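Side-chain contacts in putative SAM-dependent O-methyltranferase (Podospora anserina, PDB 4YMH), which binds S-adenosyl-L-homocysteine and, as a member of the cation-dependent O-methyltransferase family, probably transfers methyl groups from S-adenosylmethionine to hydroxyl groups of a substrate: residues A[156-161]-A[215-220]; A[177-180]-A[185-188]; A[209-214]-A[229-234]. All blocks are in the same frame, centred on the assembly; numbering follows the deposited sequence.

Interaction 1: A[156-161]-A[215-220]; sequences TILDQG and PRIDVL
Leu158, on the last turn of helix 150-159, is met by Arg216, in the turn before strand 217-222, and by Ile217 at the strand's start. Its branch end meets Ile217 at about a right angle, CD1 of Leu158 lying 3.7 Å from CG2 of Ile217, while Trp233 of the adjoining strand also touches Leu158. This buried apolar corner is the tight part, where the helix covers the edge of the Rossmann-like methyltransferase sheet.

Toward solvent the contact turns polar. The Arg216 guanidinium lies over Leu158, whose CB stands 3.4 Å above the plane near its centre. The chain bends at chi3 (-62°), and NH1 of Arg216 reaches OD1 of the exposed Asp159 at 2.7 Å with a nearly straight N-H angle of 165°. That oxygen lies close to the guanidinium plane, although the carboxylate itself is turned 46° from it; the second bond, from NH2, is weak. A methionine here would probably leave Asp159 and Asp214 without their charged mate and Leu158 CB without the flat group lying over it. Because Asp214 also pairs with NH2, the arginine's charge probably offsets two carboxylates and so links the helix end to the turn before the strand.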
ATOM      1  N   THR A 156      15.236  -4.169  17.835  1.00 24.79           N
ATOM      2  CA  THR A 156      16.104  -3.084  18.269  1.00 23.76           C
ATOM      3  C   THR A 156      15.329  -1.790  18.119  1.00 23.59           C
ATOM      4  O   THR A 156      15.259  -0.972  19.052  1.00 27.26           O
ATOM      5  CB  THR A 156      17.418  -3.037  17.457  1.00 24.36           C
ATOM      6  OG1 THR A 156      18.232  -4.167  17.805  1.00 26.45           O
ATOM      7  CG2 THR A 156      18.211  -1.762  17.752  1.00 23.21           C
ATOM      8  N   ILE A 157      14.661  -1.668  16.977  1.00 21.83           N
ATOM      9  CA  ILE A 157      13.975  -0.426  16.641  1.00 25.56           C
ATOM     10  C   ILE A 157      12.915  -0.142  17.688  1.00 25.52           C
ATOM     11  O   ILE A 157      12.809   0.974  18.196  1.00 22.87           O
ATOM     12  CB  ILE A 157      13.362  -0.501  15.235  1.00 23.31           C
ATOM     13  CG1 ILE A 157      14.473  -0.366  14.194  1.00 23.83           C
ATOM     14  CG2 ILE A 157      12.321   0.571  15.041  1.00 25.33           C
ATOM     15  CD1 ILE A 157      14.076  -0.798  12.807  1.00 21.19           C
ATOM     16  N   LEU A 158      12.183  -1.171  18.094  1.00 22.88           N
ATOM     17  CA  LEU A 158      11.135  -0.898  19.055  1.00 21.55           C
ATOM     18  C   LEU A 158      11.733  -0.732  20.443  1.00 26.07           C
ATOM     19  O   LEU A 158      11.298   0.140  21.199  1.00 25.96           O
ATOM     20  CB  LEU A 158      10.094  -1.998  19.049  1.00 20.88           C
ATOM     21  CG  LEU A 158       9.423  -2.132  17.686  1.00 18.88           C
ATOM     22  CD1 LEU A 158       8.584  -3.401  17.677  1.00 19.73           C
ATOM     23  CD2 LEU A 158       8.562  -0.906  17.380  1.00 19.41           C
ATOM     24  N   ASP A 159      12.750  -1.533  20.765  1.00 24.04           N
ATOM     25  CA  ASP A 159      13.264  -1.531  22.136  1.00 26.56           C
ATOM     26  C   ASP A 159      13.884  -0.182  22.469  1.00 32.04           C
ATOM     27  O   ASP A 159      13.758   0.308  23.594  1.00 27.83           O
ATOM     28  CB  ASP A 159      14.299  -2.639  22.358  1.00 30.13           C
ATOM     29  CG  ASP A 159      13.678  -4.030  22.456  1.00 34.64           C
ATOM     30  OD1 ASP A 159      12.433  -4.156  22.513  1.00 32.46           O
ATOM     31  OD2 ASP A 159      14.456  -5.006  22.502  1.00 35.49           O
ATOM     32  N   GLN A 160      14.552   0.415  21.482  1.00 32.37           N
ATOM     33  CA  GLN A 160      15.274   1.673  21.698  1.00 33.96           C
ATOM     34  C   GLN A 160      14.477   2.909  21.289  1.00 31.26           C
ATOM     35  O   GLN A 160      14.987   4.023  21.349  1.00 28.38           O
ATOM     36  CB  GLN A 160      16.606   1.661  20.943  1.00 34.20           C
ATOM     37  CG  GLN A 160      17.470   0.479  21.305  1.00 35.00           C
ATOM     38  CD  GLN A 160      18.885   0.570  20.766  1.00 38.41           C
ATOM     39  OE1 GLN A 160      19.653  -0.399  20.794  1.00 42.37           O
ATOM     40  NE2 GLN A 160      19.236   1.745  20.262  1.00 31.98           N
ATOM     41  N   GLY A 161      13.232   2.712  20.878  1.00 29.06           N
ATOM     42  CA  GLY A 161      12.392   3.823  20.479  1.00 28.04           C
ATOM     43  C   GLY A 161      12.940   4.609  19.301  1.00 27.68           C
ATOM     44  O   GLY A 161      12.918   5.839  19.311  1.00 27.18           O
ATOM     45  N   PRO A 215       3.134  -6.972  21.627  1.00 20.47           N
ATOM     46  CA  PRO A 215       1.970  -6.174  22.018  1.00 21.11           C
ATOM     47  C   PRO A 215       2.145  -4.681  21.745  1.00 20.57           C
ATOM     48  O   PRO A 215       1.211  -3.922  21.978  1.00 23.83           O
ATOM     49  CB  PRO A 215       1.849  -6.436  23.522  1.00 23.09           C
ATOM     50  CG  PRO A 215       3.236  -6.770  23.963  1.00 24.62           C
ATOM     51  CD  PRO A 215       3.891  -7.471  22.788  1.00 25.02           C
ATOM     52  N   ARG A 216       3.309  -4.267  21.265  1.00 19.71           N
ATOM     53  CA  ARG A 216       3.562  -2.839  21.066  1.00 22.05           C
ATOM     54  C   ARG A 216       3.085  -2.324  19.706  1.00 21.30           C
ATOM     55  O   ARG A 216       2.951  -1.110  19.501  1.00 19.98           O
ATOM     56  CB  ARG A 216       5.059  -2.541  21.236  1.00 21.99           C
ATOM     57  CG  ARG A 216       5.583  -2.780  22.639  1.00 21.52           C
ATOM     58  CD  ARG A 216       7.113  -2.690  22.670  1.00 23.97           C
ATOM     59  NE  ARG A 216       7.725  -3.712  21.827  1.00 20.27           N
ATOM     60  CZ  ARG A 216       9.033  -3.952  21.764  1.00 21.94           C
ATOM     61  NH1 ARG A 216       9.876  -3.243  22.494  1.00 22.43           N
ATOM     62  NH2 ARG A 216       9.496  -4.911  20.976  1.00 24.16           N
ATOM     63  N   ILE A 217       2.806  -3.237  18.783  1.00 18.74           N
ATOM     64  CA  ILE A 217       2.653  -2.847  17.386  1.00 19.23           C
ATOM     65  C   ILE A 217       1.395  -3.352  16.698  1.00 22.40           C
ATOM     66  O   ILE A 217       0.860  -4.405  17.050  1.00 21.48           O
ATOM     67  CB  ILE A 217       3.867  -3.333  16.551  1.00 15.23           C
ATOM     68  CG1 ILE A 217       4.106  -4.834  16.757  1.00 17.90           C
ATOM     69  CG2 ILE A 217       5.110  -2.539  16.912  1.00 17.78           C
ATOM     70  CD1 ILE A 217       5.236  -5.422  15.908  1.00 21.82           C
ATOM     71  N   ASP A 218       0.943  -2.585  15.705  1.00 21.09           N
ATOM     72  CA  ASP A 218      -0.035  -3.041  14.717  1.00 21.70           C
ATOM     73  C   ASP A 218       0.707  -3.415  13.440  1.00 17.11           C
ATOM     74  O   ASP A 218       1.630  -2.705  13.011  1.00 18.28           O
ATOM     75  CB  ASP A 218      -1.088  -1.962  14.402  1.00 24.34           C
ATOM     76  CG  ASP A 218      -2.109  -1.780  15.515  1.00 31.80           C
ATOM     77  OD1 ASP A 218      -2.329  -2.727  16.308  1.00 30.60           O
ATOM     78  OD2 ASP A 218      -2.699  -0.678  15.586  1.00 35.75           O
ATOM     79  N   VAL A 219       0.290  -4.527  12.836  1.00 15.79           N
ATOM     80  CA  VAL A 219       0.955  -5.074  11.661  1.00 15.72           C
ATOM     81  C   VAL A 219       0.005  -5.263  10.490  1.00 15.44           C
ATOM     82  O   VAL A 219      -1.133  -5.734  10.655  1.00 19.32           O
ATOM     83  CB  VAL A 219       1.607  -6.445  11.977  1.00 22.81           C
ATOM     84  CG1 VAL A 219       2.302  -7.018  10.735  1.00 20.70           C
ATOM     85  CG2 VAL A 219       2.569  -6.329  13.161  1.00 22.50           C
ATOM     86  N   LEU A 220       0.473  -4.896   9.302  1.00 16.31           N
ATOM     87  CA  LEU A 220      -0.262  -5.218   8.085  1.00 17.88           C
ATOM     88  C   LEU A 220       0.698  -5.752   7.053  1.00 17.32           C
ATOM     89  O   LEU A 220       1.587  -5.024   6.600  1.00 16.58           O
ATOM     90  CB  LEU A 220      -0.978  -3.996   7.516  1.00 15.77           C
ATOM     91  CG  LEU A 220      -1.644  -4.275   6.171  1.00 16.66           C
ATOM     92  CD1 LEU A 220      -2.804  -5.266   6.393  1.00 21.50           C
ATOM     93  CD2 LEU A 220      -2.154  -2.976   5.537  1.00 21.91           C
TER

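Interaction 2: A[177-180]-A[185-188]; sequences RGLT and CAPW
Cys185 begins the contact by laying its CB against the carbonyl of Gly178, 3.3 Å from that O atom, while its SG is turned away from its own carbonyl carbon (chi1 -72°) and stays farther off. The two backbones come close here, and the positive phi of Gly178 (115°) is one that suits glycine.

Ala186 follows with its methyl group touching two partners. CB of Ala186 lies 3.3 Å from O of Arg177 and 3.7 Å from CD2 of Leu179, whose branch end swings over to reach it. Both segments belong to the long connection between strand 167-171 and helix 194-212 of the Rossmann-like methyltransferase fold, so the contact folds this loop back on itself; Leu179 also packs on Trp197 of that helix, and the O of Ala186 accepts a bond from Arg194.

Past Pro187, Trp188 brings its indole within reach of Arg177. A water in the ring plane accepts from NE1 of Trp188 at 2.7 Å and lies 2.8 Å from O of Arg177, to which it can donate, a possible bridge between the two segments. With chi1 at 56°, CG of Trp188 sits between its backbone N and carbonyl carbon, and the indole folds back toward Arg177, whose CD is 4.3 Å from CH2 of Trp188. The guanidinium of Arg177 has its salt bridge with Asp226.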
ATOM      1  N   ARG A 177       9.469 -14.097  -2.760  1.00 17.82           N
ATOM      2  CA  ARG A 177       8.953 -14.566  -4.049  1.00 17.74           C
ATOM      3  C   ARG A 177       7.732 -15.477  -3.928  1.00 19.28           C
ATOM      4  O   ARG A 177       7.267 -16.044  -4.924  1.00 21.89           O
ATOM      5  CB  ARG A 177      10.065 -15.280  -4.825  1.00 24.33           C
ATOM      6  CG  ARG A 177      11.348 -14.459  -4.955  1.00 25.31           C
ATOM      7  CD  ARG A 177      11.124 -13.240  -5.811  1.00 27.24           C
ATOM      8  NE  ARG A 177      12.382 -12.750  -6.375  1.00 33.49           N
ATOM      9  CZ  ARG A 177      13.049 -11.683  -5.944  1.00 36.73           C
ATOM     10  NH1 ARG A 177      12.586 -10.961  -4.932  1.00 37.46           N
ATOM     11  NH2 ARG A 177      14.185 -11.332  -6.540  1.00 34.73           N
ATOM     12  N   GLY A 178       7.209 -15.605  -2.713  1.00 15.99           N
ATOM     13  CA  GLY A 178       6.105 -16.500  -2.428  1.00 17.17           C
ATOM     14  C   GLY A 178       6.534 -17.614  -1.490  1.00 16.71           C
ATOM     15  O   GLY A 178       5.713 -18.254  -0.859  1.00 16.04           O
ATOM     16  N   LEU A 179       7.840 -17.821  -1.357  1.00 18.16           N
ATOM     17  CA  LEU A 179       8.314 -18.982  -0.608  1.00 17.93           C
ATOM     18  C   LEU A 179       8.192 -18.822   0.910  1.00 18.97           C
ATOM     19  O   LEU A 179       8.248 -19.823   1.648  1.00 19.41           O
ATOM     20  CB  LEU A 179       9.765 -19.304  -0.997  1.00 17.65           C
ATOM     21  CG  LEU A 179       9.991 -19.622  -2.483  1.00 17.25           C
ATOM     22  CD1 LEU A 179      11.430 -20.127  -2.714  1.00 16.95           C
ATOM     23  CD2 LEU A 179       8.983 -20.637  -2.999  1.00 18.20           C
ATOM     24  N   THR A 180       7.992 -17.591   1.381  1.00 18.56           N
ATOM     25  CA  THR A 180       7.666 -17.373   2.796  1.00 17.62           C
ATOM     26  C   THR A 180       6.378 -18.101   3.171  1.00 17.23           C
ATOM     27  O   THR A 180       6.249 -18.671   4.265  1.00 18.96           O
ATOM     28  CB  THR A 180       7.514 -15.861   3.116  1.00 17.82           C
ATOM     29  OG1 THR A 180       8.786 -15.221   2.976  1.00 17.46           O
ATOM     30  CG2 THR A 180       7.000 -15.654   4.533  1.00 15.93           C
ATOM     31  N   CYS A 185       4.969 -22.335  -3.436  1.00 20.30           N
ATOM     32  CA  CYS A 185       4.178 -21.175  -3.836  1.00 18.56           C
ATOM     33  C   CYS A 185       4.816 -20.321  -4.944  1.00 22.84           C
ATOM     34  O   CYS A 185       4.297 -19.255  -5.271  1.00 22.90           O
ATOM     35  CB  CYS A 185       3.888 -20.307  -2.608  1.00 20.01           C
ATOM     36  SG  CYS A 185       2.686 -21.049  -1.458  1.00 22.05           S
ATOM     37  N   ALA A 186       5.918 -20.792  -5.526  1.00 22.61           N
ATOM     38  CA  ALA A 186       6.539 -20.062  -6.630  1.00 21.44           C
ATOM     39  C   ALA A 186       7.124 -20.997  -7.678  1.00 23.53           C
ATOM     40  O   ALA A 186       8.340 -21.019  -7.864  1.00 22.99           O
ATOM     41  CB  ALA A 186       7.623 -19.128  -6.098  1.00 21.18           C
ATOM     42  N   PRO A 187       6.263 -21.762  -8.378  1.00 22.76           N
ATOM     43  CA  PRO A 187       6.770 -22.794  -9.291  1.00 25.05           C
ATOM     44  C   PRO A 187       7.497 -22.197 -10.492  1.00 25.17           C
ATOM     45  O   PRO A 187       8.314 -22.889 -11.097  1.00 23.71           O
ATOM     46  CB  PRO A 187       5.505 -23.562  -9.709  1.00 26.04           C
ATOM     47  CG  PRO A 187       4.375 -22.633  -9.439  1.00 29.91           C
ATOM     48  CD  PRO A 187       4.791 -21.760  -8.287  1.00 24.45           C
ATOM     49  N   TRP A 188       7.220 -20.929 -10.800  1.00 25.59           N
ATOM     50  CA  TRP A 188       7.858 -20.209 -11.907  1.00 28.30           C
ATOM     51  C   TRP A 188       9.307 -19.854 -11.604  1.00 25.83           C
ATOM     52  O   TRP A 188      10.078 -19.549 -12.516  1.00 25.00           O
ATOM     53  CB  TRP A 188       7.083 -18.911 -12.219  1.00 23.79           C
ATOM     54  CG  TRP A 188       6.960 -18.047 -11.000  1.00 23.04           C
ATOM     55  CD1 TRP A 188       5.980 -18.113 -10.043  1.00 19.44           C
ATOM     56  CD2 TRP A 188       7.864 -17.017 -10.577  1.00 23.16           C
ATOM     57  NE1 TRP A 188       6.222 -17.183  -9.057  1.00 22.76           N
ATOM     58  CE2 TRP A 188       7.369 -16.497  -9.362  1.00 21.83           C
ATOM     59  CE3 TRP A 188       9.044 -16.481 -11.108  1.00 27.11           C
ATOM     60  CZ2 TRP A 188       8.008 -15.469  -8.675  1.00 23.98           C
ATOM     61  CZ3 TRP A 188       9.674 -15.460 -10.426  1.00 25.74           C
ATOM     62  CH2 TRP A 188       9.160 -14.968  -9.220  1.00 26.70           C
TER
HETATM   63  O   HOH W   1       5.231 -16.110  -6.824  1.00 27.82           O

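Interaction 3: A[209-214]-A[229-234]; sequences AGLMED and TQIRWK
Leu211, near the end of helix 194-212, faces strand 228-233 and joins a helix to the sheet it covers, the layered packing of a Rossmann-like class I methyltransferase. Strand 228-233 runs antiparallel to both its neighbours, 167-171 and 217-222, which gives the sheet the reversed strand that marks this superfamily.

Going along the helix, the chain first meets the strand at Leu211. With CG anti to its own carbonyl carbon (chi1 -65°) and chi2 extended, the side chain reaches straight at the sheet, and its CD1 carries most of the contact. That methyl comes tip to tip with Thr229, 3.7 Å from its CG2. It lies equally close to CD1 of Ile231, whose side chain crosses that of Leu211 at about a right angle; CD2 of Leu211 follows at 4.0 Å from the same CD1. One leucine thus spans two residues on the same face of the strand. Val154 of helix 150-159 packs on both Leu211 and Ile231, so two helices share this buried apolar patch. Met212 turns instead to Ser24 of the second subunit.

Beyond the helix, Asp214 gives the contact its polar margin through its backbone carbonyl. Lys234, extended as far as its final bend, is held chiefly by Asp218 and the carbonyl of Ile217. The remaining link is through a water that donates to O of Asp214 at 3.0 Å and accepts only weakly from NZ of Lys234 at 3.3 Å.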
ATOM      1  N   ALA A 209       5.487 -14.217  11.999  1.00 17.39           N
ATOM      2  CA  ALA A 209       4.747 -14.768  13.136  1.00 19.77           C
ATOM      3  C   ALA A 209       5.124 -14.055  14.433  1.00 21.42           C
ATOM      4  O   ALA A 209       4.278 -13.835  15.301  1.00 23.65           O
ATOM      5  CB  ALA A 209       4.993 -16.270  13.264  1.00 20.69           C
ATOM      6  N   GLY A 210       6.396 -13.691  14.560  1.00 20.13           N
ATOM      7  CA  GLY A 210       6.862 -12.992  15.743  1.00 24.10           C
ATOM      8  C   GLY A 210       6.243 -11.609  15.905  1.00 20.45           C
ATOM      9  O   GLY A 210       5.978 -11.171  17.032  1.00 22.72           O
ATOM     10  N   LEU A 211       6.042 -10.909  14.797  1.00 20.17           N
ATOM     11  CA  LEU A 211       5.405  -9.593  14.876  1.00 18.50           C
ATOM     12  C   LEU A 211       4.021  -9.676  15.503  1.00 22.13           C
ATOM     13  O   LEU A 211       3.601  -8.772  16.233  1.00 19.19           O
ATOM     14  CB  LEU A 211       5.299  -8.955  13.503  1.00 16.38           C
ATOM     15  CG  LEU A 211       6.609  -8.607  12.806  1.00 20.32           C
ATOM     16  CD1 LEU A 211       6.298  -7.926  11.475  1.00 18.17           C
ATOM     17  CD2 LEU A 211       7.530  -7.734  13.687  1.00 16.69           C
ATOM     18  N   MET A 212       3.313 -10.767  15.234  1.00 18.59           N
ATOM     19  CA  MET A 212       1.953 -10.890  15.754  1.00 20.38           C
ATOM     20  C   MET A 212       1.927 -11.081  17.268  1.00 25.39           C
ATOM     21  O   MET A 212       0.889 -10.867  17.900  1.00 23.70           O
ATOM     22  CB  MET A 212       1.215 -12.036  15.066  1.00 21.80           C
ATOM     23  CG  MET A 212       0.953 -11.774  13.588  1.00 22.08           C
ATOM     24  SD  MET A 212       0.137 -10.185  13.258  1.00 28.84           S
ATOM     25  CE  MET A 212      -1.464 -10.487  13.957  1.00 25.62           C
ATOM     26  N   GLU A 213       3.066 -11.447  17.855  1.00 18.52           N
ATOM     27  CA  GLU A 213       3.121 -11.678  19.294  1.00 24.61           C
ATOM     28  C   GLU A 213       3.573 -10.436  20.067  1.00 23.86           C
ATOM     29  O   GLU A 213       3.604 -10.449  21.300  1.00 24.57           O
ATOM     30  CB  GLU A 213       4.070 -12.845  19.617  1.00 32.12           C
ATOM     31  CG  GLU A 213       3.685 -14.152  18.953  1.00 34.33           C
ATOM     32  CD  GLU A 213       2.285 -14.599  19.334  1.00 43.34           C
ATOM     33  OE1 GLU A 213       1.947 -14.559  20.538  1.00 43.12           O
ATOM     34  OE2 GLU A 213       1.515 -14.981  18.423  1.00 49.61           O
ATOM     35  N   ASP A 214       3.938  -9.377  19.349  1.00 19.96           N
ATOM     36  CA  ASP A 214       4.495  -8.182  19.999  1.00 21.20           C
ATOM     37  C   ASP A 214       3.378  -7.201  20.329  1.00 20.92           C
ATOM     38  O   ASP A 214       2.741  -6.664  19.431  1.00 22.99           O
ATOM     39  CB  ASP A 214       5.548  -7.524  19.105  1.00 21.99           C
ATOM     40  CG  ASP A 214       6.406  -6.499  19.856  1.00 27.17           C
ATOM     41  OD1 ASP A 214       5.873  -5.728  20.686  1.00 23.42           O
ATOM     42  OD2 ASP A 214       7.623  -6.461  19.608  1.00 27.74           O
ATOM     43  N   THR A 229       5.646  -5.547   4.671  1.00 14.75           N
ATOM     44  CA  THR A 229       5.074  -5.479   6.002  1.00 15.92           C
ATOM     45  C   THR A 229       5.106  -4.043   6.523  1.00 17.54           C
ATOM     46  O   THR A 229       6.161  -3.427   6.602  1.00 18.40           O
ATOM     47  CB  THR A 229       5.797  -6.408   6.990  1.00 21.69           C
ATOM     48  OG1 THR A 229       5.768  -7.757   6.481  1.00 21.78           O
ATOM     49  CG2 THR A 229       5.095  -6.365   8.323  1.00 20.73           C
ATOM     50  N   GLN A 230       3.930  -3.513   6.858  1.00 16.28           N
ATOM     51  CA  GLN A 230       3.797  -2.197   7.493  1.00 15.43           C
ATOM     52  C   GLN A 230       3.685  -2.389   8.993  1.00 17.62           C
ATOM     53  O   GLN A 230       2.874  -3.194   9.467  1.00 15.97           O
ATOM     54  CB  GLN A 230       2.549  -1.450   6.976  1.00 13.63           C
ATOM     55  CG  GLN A 230       2.554  -1.243   5.468  1.00 21.52           C
ATOM     56  CD  GLN A 230       1.360  -0.455   4.965  1.00 24.93           C
ATOM     57  OE1 GLN A 230       0.437  -0.141   5.715  1.00 25.66           O
ATOM     58  NE2 GLN A 230       1.385  -0.119   3.687  1.00 24.35           N
ATOM     59  N   ILE A 231       4.477  -1.643   9.747  1.00 18.06           N
ATOM     60  CA  ILE A 231       4.463  -1.758  11.202  1.00 16.29           C
ATOM     61  C   ILE A 231       4.277  -0.375  11.810  1.00 19.48           C
ATOM     62  O   ILE A 231       4.966   0.568  11.419  1.00 17.93           O
ATOM     63  CB  ILE A 231       5.763  -2.388  11.742  1.00 18.41           C
ATOM     64  CG1 ILE A 231       6.025  -3.753  11.086  1.00 16.19           C
ATOM     65  CG2 ILE A 231       5.699  -2.513  13.258  1.00 19.01           C
ATOM     66  CD1 ILE A 231       7.395  -4.361  11.453  1.00 15.26           C
ATOM     67  N   ARG A 232       3.349  -0.247  12.756  1.00 17.32           N
ATOM     68  CA  ARG A 232       3.215   1.022  13.483  1.00 17.57           C
ATOM     69  C   ARG A 232       3.086   0.734  14.965  1.00 19.12           C
ATOM     70  O   ARG A 232       2.768  -0.382  15.351  1.00 18.08           O
ATOM     71  CB  ARG A 232       1.998   1.828  12.991  1.00 19.65           C
ATOM     72  CG  ARG A 232       0.657   1.168  13.281  1.00 19.20           C
ATOM     73  CD  ARG A 232      -0.556   1.998  12.807  1.00 22.26           C
ATOM     74  NE  ARG A 232      -0.744   3.216  13.601  1.00 23.03           N
ATOM     75  CZ  ARG A 232      -1.532   3.313  14.673  1.00 24.55           C
ATOM     76  NH1 ARG A 232      -2.236   2.262  15.099  1.00 27.84           N
ATOM     77  NH2 ARG A 232      -1.620   4.463  15.326  1.00 28.48           N
ATOM     78  N   TRP A 233       3.331   1.726  15.809  1.00 17.25           N
ATOM     79  CA  TRP A 233       2.966   1.576  17.211  1.00 20.00           C
ATOM     80  C   TRP A 233       1.450   1.457  17.312  1.00 23.04           C
ATOM     81  O   TRP A 233       0.727   2.196  16.628  1.00 21.37           O
ATOM     82  CB  TRP A 233       3.420   2.776  18.047  1.00 23.78           C
ATOM     83  CG  TRP A 233       4.896   3.033  18.113  1.00 21.91           C
ATOM     84  CD1 TRP A 233       5.579   4.041  17.492  1.00 23.34           C
ATOM     85  CD2 TRP A 233       5.865   2.306  18.880  1.00 18.66           C
ATOM     86  NE1 TRP A 233       6.911   3.979  17.816  1.00 23.87           N
ATOM     87  CE2 TRP A 233       7.116   2.922  18.662  1.00 27.29           C
ATOM     88  CE3 TRP A 233       5.799   1.190  19.723  1.00 21.12           C
ATOM     89  CZ2 TRP A 233       8.291   2.464  19.260  1.00 29.13           C
ATOM     90  CZ3 TRP A 233       6.977   0.731  20.317  1.00 22.27           C
ATOM     91  CH2 TRP A 233       8.199   1.370  20.082  1.00 28.86           C
ATOM     92  N   LYS A 234       0.964   0.555  18.170  1.00 18.20           N
ATOM     93  CA  LYS A 234      -0.443   0.600  18.585  1.00 27.60           C
ATOM     94  C   LYS A 234      -0.750   1.967  19.172  1.00 26.45           C
ATOM     95  O   LYS A 234       0.128   2.575  19.785  1.00 21.22           O
ATOM     96  CB  LYS A 234      -0.765  -0.465  19.631  1.00 25.72           C
ATOM     97  CG  LYS A 234      -0.798  -1.882  19.130  1.00 23.55           C
ATOM     98  CD  LYS A 234      -1.536  -2.759  20.158  1.00 26.50           C
ATOM     99  CE  LYS A 234      -1.287  -4.250  19.910  1.00 28.60           C
ATOM    100  NZ  LYS A 234      -1.641  -4.655  18.525  1.00 28.25           N
TER
HETATM  101  O   HOH W   2      -0.057  -7.504  18.952  1.00 45.52           O

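Overall arrangement
Interactions 1 and 3 lie side by side, centres about 6 Å apart, at one edge of the mixed sheet. Strands 217-222 and 228-233 are neighbours there, and helices 150-159 and 194-212 pack against them; along the chain the segments alternate, so the two contacts interlock. Interaction 2 stands apart, its centre about 28 Å from that of interaction 1 and 23 Å from that of interaction 3. It falls between the two segments of interaction 1 in sequence and closes before interaction 3 opens, shaping the loop that leads into helix 194-212. The side chain of Arg177 is about 10 Å from bound S-adenosyl-L-homocysteine, whereas the other two contacts are structural. All three also reach the second subunit.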